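L-lysine 6-oxidase (Marinomonas mediterranea, PDB 3WEU) oxidises the side-chain amine of L-lysine with a cysteine tryptophylquinone cofactor, releasing ammonium and the hydrogen peroxide that makes it antibacterial. Local coordinates at residues M447-N459 and L501-F513. Sequence-based numbering, arbitrary orientation.
With EDO (1,2-ethanediol), chain I.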
ATOM      1  N   MET A 447       2.420 -26.436  17.350  1.00 14.12           N
ATOM      2  CA  MET A 447       1.792 -26.452  16.051  1.00 15.24           C
ATOM      3  C   MET A 447       0.798 -25.276  15.954  1.00 15.53           C
ATOM      4  O   MET A 447      -0.366 -25.434  16.340  1.00 16.73           O
ATOM      5  CB  MET A 447       1.109 -27.817  15.880  1.00 15.50           C
ATOM      6  CG  MET A 447       2.019 -28.928  15.355  1.00 16.45           C
ATOM      7  SD  MET A 447       1.131 -30.439  15.255  1.00 15.80           S
ATOM      8  CE  MET A 447       2.279 -31.495  14.322  1.00 17.36           C
ATOM      9  N   CYS A 448       1.283 -24.136  15.486  1.00 14.52           N
ATOM     10  CA  CYS A 448       0.545 -22.913  15.367  1.00 15.35           C
ATOM     11  C   CYS A 448       0.870 -22.113  14.112  1.00 15.84           C
ATOM     12  O   CYS A 448       1.047 -20.910  14.173  1.00 14.58           O
ATOM     13  CB  CYS A 448       0.707 -22.060  16.653  1.00 16.62           C
ATOM     14  SG  CYS A 448      -0.513 -20.683  16.844  1.00 17.11           S
ATOM     15  N   PRO A 449       0.891 -22.770  12.959  1.00 15.03           N
ATOM     16  CA  PRO A 449       0.483 -24.126  12.733  1.00 15.58           C
ATOM     17  C   PRO A 449       1.558 -25.164  12.841  1.00 15.60           C
ATOM     18  O   PRO A 449       1.275 -26.344  12.916  1.00 15.49           O
ATOM     19  CB  PRO A 449       0.033 -24.079  11.262  1.00 16.46           C
ATOM     20  CG  PRO A 449       0.818 -23.046  10.612  1.00 16.07           C
ATOM     21  CD  PRO A 449       1.076 -22.028  11.691  1.00 17.13           C
ATOM     22  N   GLY A 450       2.795 -24.734  12.705  1.00 16.65           N
ATOM     23  CA  GLY A 450       3.877 -25.659  12.563  1.00 16.79           C
ATOM     24  C   GLY A 450       4.708 -25.369  11.370  1.00 16.14           C
ATOM     25  O   GLY A 450       4.629 -24.268  10.829  1.00 16.60           O
ATOM     26  N   ILE A 451       5.490 -26.353  10.937  1.00 14.73           N
ATOM     27  CA  ILE A 451       6.355 -26.147   9.731  1.00 15.86           C
ATOM     28  C   ILE A 451       5.925 -27.138   8.666  1.00 15.26           C
ATOM     29  O   ILE A 451       5.253 -26.742   7.716  1.00 17.82           O
ATOM     30  CB  ILE A 451       7.841 -26.311  10.061  1.00 16.44           C
ATOM     31  CG1 ILE A 451       8.306 -25.181  10.994  1.00 16.14           C
ATOM     32  CG2 ILE A 451       8.674 -26.330   8.800  1.00 15.55           C
ATOM     33  CD1 ILE A 451       8.234 -23.815  10.415  1.00 17.07           C
ATOM     34  N   GLU A 452       6.144 -28.430   8.877  1.00 15.57           N
ATOM     35  CA  GLU A 452       5.726 -29.375   7.843  1.00 15.86           C
ATOM     36  C   GLU A 452       4.184 -29.665   7.827  1.00 18.65           C
ATOM     37  O   GLU A 452       3.580 -29.822   6.737  1.00 17.02           O
ATOM     38  CB  GLU A 452       6.506 -30.655   7.908  1.00 17.92           C
ATOM     39  CG  GLU A 452       8.045 -30.435   7.683  1.00 16.23           C
ATOM     40  CD  GLU A 452       8.816 -30.081   8.967  1.00 17.56           C
ATOM     41  OE1 GLU A 452       8.196 -29.989  10.090  1.00 15.29           O
ATOM     42  OE2 GLU A 452      10.058 -29.879   8.844  1.00 16.63           O
ATOM     43  N   MET A 453       3.655 -29.855   9.034  1.00 15.65           N
ATOM     44  CA  MET A 453       2.349 -30.394   9.272  1.00 16.26           C
ATOM     45  C   MET A 453       1.804 -29.772  10.533  1.00 14.99           C
ATOM     46  O   MET A 453       2.567 -29.199  11.324  1.00 13.13           O
ATOM     47  CB  MET A 453       2.414 -31.887   9.381  1.00 15.42           C
ATOM     48  CG  MET A 453       2.591 -32.590   8.016  1.00 17.63           C
ATOM     49  SD  MET A 453       3.041 -34.319   8.258  1.00 19.20           S
ATOM     50  CE  MET A 453       4.810 -34.207   8.254  1.00 21.24           C
ATOM     51  N   THR A 454       0.487 -29.880  10.736  1.00 15.57           N
ATOM     52  CA  THR A 454      -0.093 -29.277  11.934  1.00 15.33           C
ATOM     53  C   THR A 454      -0.905 -30.333  12.700  1.00 15.11           C
ATOM     54  O   THR A 454      -0.723 -31.537  12.503  1.00 13.68           O
ATOM     55  CB  THR A 454      -0.846 -28.002  11.634  1.00 16.82           C
ATOM     56  OG1 THR A 454      -1.170 -27.277  12.829  1.00 15.22           O
ATOM     57  CG2 THR A 454      -2.110 -28.293  10.816  1.00 16.89           C
ATOM     58  N   TRP A 455      -1.830 -29.866  13.536  1.00 14.65           N
ATOM     59  CA  TRP A 455      -2.365 -30.673  14.618  1.00 15.09           C
ATOM     60  C   TRP A 455      -3.347 -31.727  14.197  1.00 15.58           C
ATOM     61  O   TRP A 455      -3.756 -32.555  15.029  1.00 15.33           O
ATOM     62  CB  TRP A 455      -2.925 -29.786  15.763  1.00 15.55           C
ATOM     63  CG  TRP A 455      -3.596 -28.558  15.317  1.00 16.68           C
ATOM     64  CD1 TRP A 455      -3.241 -27.291  15.618  1.00 17.08           C
ATOM     65  CD2 TRP A 455      -4.813 -28.470  14.565  1.00 16.53           C
ATOM     66  NE1 TRP A 455      -4.121 -26.409  15.064  1.00 16.37           N
ATOM     67  CE2 TRP A 455      -5.134 -27.098  14.461  1.00 16.23           C
ATOM     68  CE3 TRP A 455      -5.709 -29.416  14.040  1.00 18.23           C
ATOM     69  CZ2 TRP A 455      -6.254 -26.617  13.723  1.00 14.90           C
ATOM     70  CZ3 TRP A 455      -6.873 -28.935  13.346  1.00 15.75           C
ATOM     71  CH2 TRP A 455      -7.095 -27.534  13.171  1.00 15.73           C
ATOM     72  N   SER A 456      -3.636 -31.806  12.896  1.00 15.45           N
ATOM     73  CA  SER A 456      -4.359 -33.001  12.441  1.00 16.41           C
ATOM     74  C   SER A 456      -3.571 -34.249  12.668  1.00 16.59           C
ATOM     75  O   SER A 456      -4.123 -35.328  12.815  1.00 14.75           O
ATOM     76  CB  SER A 456      -4.768 -32.833  10.960  1.00 17.22           C
ATOM     77  OG  SER A 456      -3.661 -32.645  10.097  1.00 19.49           O
ATOM     78  N   LEU A 457      -2.239 -34.154  12.682  1.00 14.51           N
ATOM     79  CA  LEU A 457      -1.457 -35.344  12.919  1.00 13.85           C
ATOM     80  C   LEU A 457      -1.542 -35.908  14.304  1.00 14.81           C
ATOM     81  O   LEU A 457      -1.073 -37.042  14.571  1.00 14.42           O
ATOM     82  CB  LEU A 457       0.008 -35.076  12.597  1.00 15.69           C
ATOM     83  CG  LEU A 457       0.488 -35.128  11.149  1.00 15.89           C
ATOM     84  CD1 LEU A 457       0.570 -36.552  10.735  1.00 16.25           C
ATOM     85  CD2 LEU A 457      -0.348 -34.326  10.186  1.00 15.78           C
ATOM     86  N   GLN A 458      -2.076 -35.121  15.232  1.00 14.94           N
ATOM     87  CA  GLN A 458      -2.325 -35.590  16.558  1.00 15.61           C
ATOM     88  C   GLN A 458      -3.651 -36.371  16.671  1.00 16.56           C
ATOM     89  O   GLN A 458      -3.919 -37.014  17.694  1.00 18.12           O
ATOM     90  CB  GLN A 458      -2.394 -34.413  17.539  1.00 15.81           C
ATOM     91  CG  GLN A 458      -1.028 -33.781  17.806  1.00 16.27           C
ATOM     92  CD  GLN A 458      -1.160 -32.541  18.651  1.00 16.89           C
ATOM     93  OE1 GLN A 458      -1.897 -32.524  19.649  1.00 15.87           O
ATOM     94  NE2 GLN A 458      -0.498 -31.455  18.214  1.00 17.54           N
ATOM     95  N   ASN A 459      -4.421 -36.314  15.639  1.00 14.91           N
ATOM     96  CA  ASN A 459      -5.754 -36.922  15.674  1.00 15.50           C
ATOM     97  C   ASN A 459      -5.770 -38.377  15.236  1.00 15.84           C
ATOM     98  O   ASN A 459      -5.468 -38.644  14.116  1.00 17.70           O
ATOM     99  CB  ASN A 459      -6.708 -36.134  14.828  1.00 15.20           C
ATOM    100  CG  ASN A 459      -8.143 -36.462  15.194  1.00 17.28           C
ATOM    101  OD1 ASN A 459      -8.407 -37.585  15.598  1.00 18.57           O
ATOM    102  ND2 ASN A 459      -9.019 -35.476  15.167  1.00 17.88           N
ATOM    103  N   LEU A 501      -2.572 -33.596   4.556  1.00 19.01           N
ATOM    104  CA  LEU A 501      -1.602 -33.380   5.634  1.00 17.76           C
ATOM    105  C   LEU A 501      -0.973 -31.995   5.627  1.00 17.65           C
ATOM    106  O   LEU A 501      -0.509 -31.539   6.678  1.00 19.22           O
ATOM    107  CB  LEU A 501      -0.537 -34.476   5.680  1.00 18.55           C
ATOM    108  CG  LEU A 501      -0.933 -35.701   6.488  1.00 19.20           C
ATOM    109  CD1 LEU A 501      -2.204 -36.288   6.076  1.00 22.13           C
ATOM    110  CD2 LEU A 501       0.153 -36.752   6.460  1.00 18.87           C
ATOM    111  N   THR A 502      -0.988 -31.280   4.495  1.00 16.91           N
ATOM    112  CA  THR A 502      -0.354 -29.953   4.433  1.00 15.29           C
ATOM    113  C   THR A 502      -1.331 -28.804   4.230  1.00 14.16           C
ATOM    114  O   THR A 502      -0.962 -27.643   4.225  1.00 16.19           O
ATOM    115  CB  THR A 502       0.745 -29.886   3.351  1.00 16.90           C
ATOM    116  OG1 THR A 502       0.206 -30.186   2.047  1.00 17.59           O
ATOM    117  CG2 THR A 502       1.924 -30.891   3.738  1.00 17.20           C
ATOM    118  N   LYS A 503      -2.609 -29.083   4.054  1.00 16.35           N
ATOM    119  CA  LYS A 503      -3.479 -28.014   3.589  1.00 16.69           C
ATOM    120  C   LYS A 503      -3.704 -26.919   4.592  1.00 16.79           C
ATOM    121  O   LYS A 503      -4.020 -25.775   4.203  1.00 18.84           O
ATOM    122  CB  LYS A 503      -4.831 -28.579   3.158  1.00 18.34           C
ATOM    123  CG  LYS A 503      -5.625 -29.185   4.266  1.00 17.17           C
ATOM    124  CD  LYS A 503      -6.753 -30.039   3.727  1.00 19.85           C
ATOM    125  CE  LYS A 503      -7.471 -30.803   4.846  1.00 21.12           C
ATOM    126  NZ  LYS A 503      -8.737 -31.478   4.363  1.00 21.77           N
ATOM    127  N   ARG A 504      -3.587 -27.236   5.861  1.00 16.37           N
ATOM    128  CA  ARG A 504      -3.835 -26.250   6.913  1.00 16.65           C
ATOM    129  C   ARG A 504      -2.749 -25.200   7.063  1.00 17.13           C
ATOM    130  O   ARG A 504      -2.960 -24.134   7.660  1.00 17.52           O
ATOM    131  CB  ARG A 504      -4.021 -26.971   8.254  1.00 17.11           C
ATOM    132  CG  ARG A 504      -5.351 -27.689   8.306  1.00 18.51           C
ATOM    133  CD  ARG A 504      -5.396 -28.529   9.553  1.00 19.12           C
ATOM    134  NE  ARG A 504      -6.693 -29.191   9.748  1.00 18.36           N
ATOM    135  CZ  ARG A 504      -7.066 -30.282   9.103  1.00 17.91           C
ATOM    136  NH1 ARG A 504      -6.251 -30.824   8.168  1.00 18.92           N
ATOM    137  NH2 ARG A 504      -8.263 -30.809   9.348  1.00 16.72           N
ATOM    138  N   MET A 505      -1.561 -25.487   6.522  1.00 17.08           N
ATOM    139  CA  MET A 505      -0.398 -24.647   6.717  1.00 17.23           C
ATOM    140  C   MET A 505      -0.562 -23.355   5.927  1.00 19.70           C
ATOM    141  O   MET A 505      -1.470 -23.231   5.088  1.00 19.91           O
ATOM    142  CB  MET A 505       0.889 -25.351   6.258  1.00 16.77           C
ATOM    143  CG  MET A 505       1.083 -26.779   6.735  1.00 17.63           C
ATOM    144  SD  MET A 505       0.764 -27.017   8.495  1.00 17.71           S
ATOM    145  CE  MET A 505       2.293 -26.361   9.122  1.00 19.12           C
ATOM    146  N   ALA A 506       0.325 -22.393   6.179  1.00 18.15           N
ATOM    147  CA  ALA A 506       0.198 -21.124   5.485  1.00 20.87           C
ATOM    148  C   ALA A 506       0.331 -21.301   3.988  1.00 19.68           C
ATOM    149  O   ALA A 506       1.053 -22.169   3.467  1.00 18.65           O
ATOM    150  CB  ALA A 506       1.207 -20.103   5.979  1.00 22.22           C
ATOM    151  N   CYS A 507      -0.403 -20.449   3.296  1.00 19.59           N
ATOM    152  CA  CYS A 507      -0.434 -20.403   1.830  1.00 19.53           C
ATOM    153  C   CYS A 507      -0.089 -19.011   1.370  1.00 19.72           C
ATOM    154  O   CYS A 507      -0.955 -18.085   1.421  1.00 21.33           O
ATOM    155  CB  CYS A 507      -1.822 -20.798   1.370  1.00 24.18           C
ATOM    156  SG  CYS A 507      -1.853 -20.995  -0.427  1.00 29.17           S
ATOM    157  N   PRO A 508       1.191 -18.784   0.954  1.00 18.61           N
ATOM    158  CA  PRO A 508       2.297 -19.712   0.816  1.00 17.50           C
ATOM    159  C   PRO A 508       3.070 -19.940   2.138  1.00 17.13           C
ATOM    160  O   PRO A 508       2.996 -19.130   3.052  1.00 17.03           O
ATOM    161  CB  PRO A 508       3.206 -19.022  -0.173  1.00 16.07           C
ATOM    162  CG  PRO A 508       3.049 -17.607   0.184  1.00 18.63           C
ATOM    163  CD  PRO A 508       1.607 -17.427   0.597  1.00 19.53           C
ATOM    164  N   TRP A 509       3.821 -21.047   2.176  1.00 16.16           N
ATOM    165  CA  TRP A 509       4.566 -21.492   3.385  1.00 17.62           C
ATOM    166  C   TRP A 509       5.547 -20.480   3.881  1.00 17.67           C
ATOM    167  O   TRP A 509       5.809 -20.400   5.085  1.00 18.47           O
ATOM    168  CB  TRP A 509       5.300 -22.781   3.133  1.00 16.90           C
ATOM    169  CG  TRP A 509       6.403 -22.682   2.131  1.00 16.13           C
ATOM    170  CD1 TRP A 509       6.318 -22.933   0.812  1.00 16.20           C
ATOM    171  CD2 TRP A 509       7.760 -22.340   2.396  1.00 15.02           C
ATOM    172  NE1 TRP A 509       7.530 -22.745   0.208  1.00 16.45           N
ATOM    173  CE2 TRP A 509       8.436 -22.339   1.160  1.00 15.32           C
ATOM    174  CE3 TRP A 509       8.464 -22.008   3.552  1.00 15.96           C
ATOM    175  CZ2 TRP A 509       9.788 -22.135   1.066  1.00 16.71           C
ATOM    176  CZ3 TRP A 509       9.794 -21.721   3.438  1.00 16.52           C
ATOM    177  CH2 TRP A 509      10.446 -21.794   2.210  1.00 16.95           C
ATOM    178  N   GLN A 510       6.066 -19.667   2.989  1.00 17.57           N
ATOM    179  CA  GLN A 510       7.072 -18.643   3.408  1.00 19.20           C
ATOM    180  C   GLN A 510       6.492 -17.697   4.472  1.00 22.17           C
ATOM    181  O   GLN A 510       7.241 -17.090   5.199  1.00 18.33           O
ATOM    182  CB  GLN A 510       7.644 -17.879   2.228  1.00 18.68           C
ATOM    183  CG  GLN A 510       8.493 -18.663   1.261  1.00 18.28           C
ATOM    184  CD  GLN A 510       7.690 -19.297   0.109  1.00 19.34           C
ATOM    185  OE1 GLN A 510       6.443 -19.421   0.161  1.00 16.80           O
ATOM    186  NE2 GLN A 510       8.394 -19.665  -0.942  1.00 19.06           N
ATOM    187  N   ALA A 511       5.150 -17.609   4.624  1.00 22.42           N
ATOM    188  CA  ALA A 511       4.571 -16.917   5.794  1.00 20.59           C
ATOM    189  C   ALA A 511       4.830 -17.657   7.094  1.00 22.82           C
ATOM    190  O   ALA A 511       5.113 -17.047   8.085  1.00 22.25           O
ATOM    191  CB  ALA A 511       3.059 -16.746   5.628  1.00 22.23           C
ATOM    192  N   ASP A 512       4.674 -18.977   7.120  1.00 24.48           N
ATOM    193  CA  ASP A 512       4.961 -19.720   8.357  1.00 22.32           C
ATOM    194  C   ASP A 512       6.441 -19.468   8.691  1.00 27.00           C
ATOM    195  O   ASP A 512       6.761 -19.250   9.847  1.00 27.69           O
ATOM    196  CB  ASP A 512       4.656 -21.208   8.260  1.00 21.91           C
ATOM    197  CG  ASP A 512       3.171 -21.516   8.259  1.00 22.59           C
ATOM    198  OD1 ASP A 512       2.409 -20.760   8.961  1.00 24.19           O
ATOM    199  OD2 ASP A 512       2.803 -22.560   7.638  1.00 20.12           O
ATOM    200  N   PHE A 513       7.318 -19.479   7.671  1.00 23.26           N
ATOM    201  CA  PHE A 513       8.753 -19.311   7.858  1.00 21.47           C
ATOM    202  C   PHE A 513       9.041 -17.925   8.398  1.00 18.82           C
ATOM    203  O   PHE A 513       9.757 -17.780   9.403  1.00 17.74           O
ATOM    204  CB  PHE A 513       9.469 -19.595   6.536  1.00 25.18           C
ATOM    205  CG  PHE A 513      11.018 -19.625   6.586  1.00 24.22           C
ATOM    206  CD1 PHE A 513      11.723 -19.879   7.683  1.00 29.97           C
ATOM    207  CD2 PHE A 513      11.716 -19.496   5.413  1.00 32.14           C
ATOM    208  CE1 PHE A 513      13.131 -19.995   7.666  1.00 24.77           C
ATOM    209  CE2 PHE A 513      13.106 -19.614   5.369  1.00 33.35           C
ATOM    210  CZ  PHE A 513      13.806 -19.849   6.530  1.00 29.66           C
TER
HETATM  211  C1  EDO I 807     -11.488 -37.589  17.739  1.00 29.43           C
HETATM  212  O1  EDO I 807     -10.079 -37.858  17.736  1.00 24.44           O
HETATM  213  C2  EDO I 807     -11.878 -36.205  17.286  1.00 25.56           C
HETATM  214  O2  EDO I 807     -11.674 -36.085  15.856  1.00 25.99           O
HETATM  215  O   HOH W   1       4.505 -24.287   6.375  1.00 16.76           O
HETATM  216  O   HOH W   2      -1.588 -31.045   9.016  1.00 16.66           O
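Asp512 OD2 is gripped by two donors: the backbone N of Ala506, 2.9 Å away and tilted out of the carboxylate plane, and a water that also donates to Ile451 O, so that this water ties 447-459 to 501-513. The other oxygen, Asp512 OD1, lies 3.2 Å from Pro449 CG, against the ring of a cis-proline. A second water does the same work further along, accepting from Thr454 N and donating to Ser456 OG and, at 2.6 Å, to Leu501 O. Two irregular segments of the C-terminal domain are thus bridged by water where no backbone pairing forms, and side-chain packing supplies the rest.

Between the waters sits Met505, last residue of the type I beta turn 502-505, bent at both chi2 (-47°) and chi3 (-78°), which curls its thioether into the bend of 449-454; CE reaches 3.3 Å from Ile451 O, and SD rests against Thr454 N and CB. Thr454 OG1 turns back to Pro449 O (2.6 Å, on a lone pair of that oxygen), bracing that bend, while its CG2 packs on Arg504 CB and CD. Extended from CG to NE, Arg504 runs CD over one face of the Trp455 ring, and Ser456 CB covers one face of the guanidinium, whose NH1 and NH2 form salt bridges with Glu489 and Asp488.

Cys448 N is hydrogen-bonded to O7 of the tryptophylquinone at position 581, placing the contact beside the cofactor. Met453 and Leu457 lean on helix 261-272, Leu501 meets strand 237-247, and helix 619-625 packs against Ala511 and Phe513.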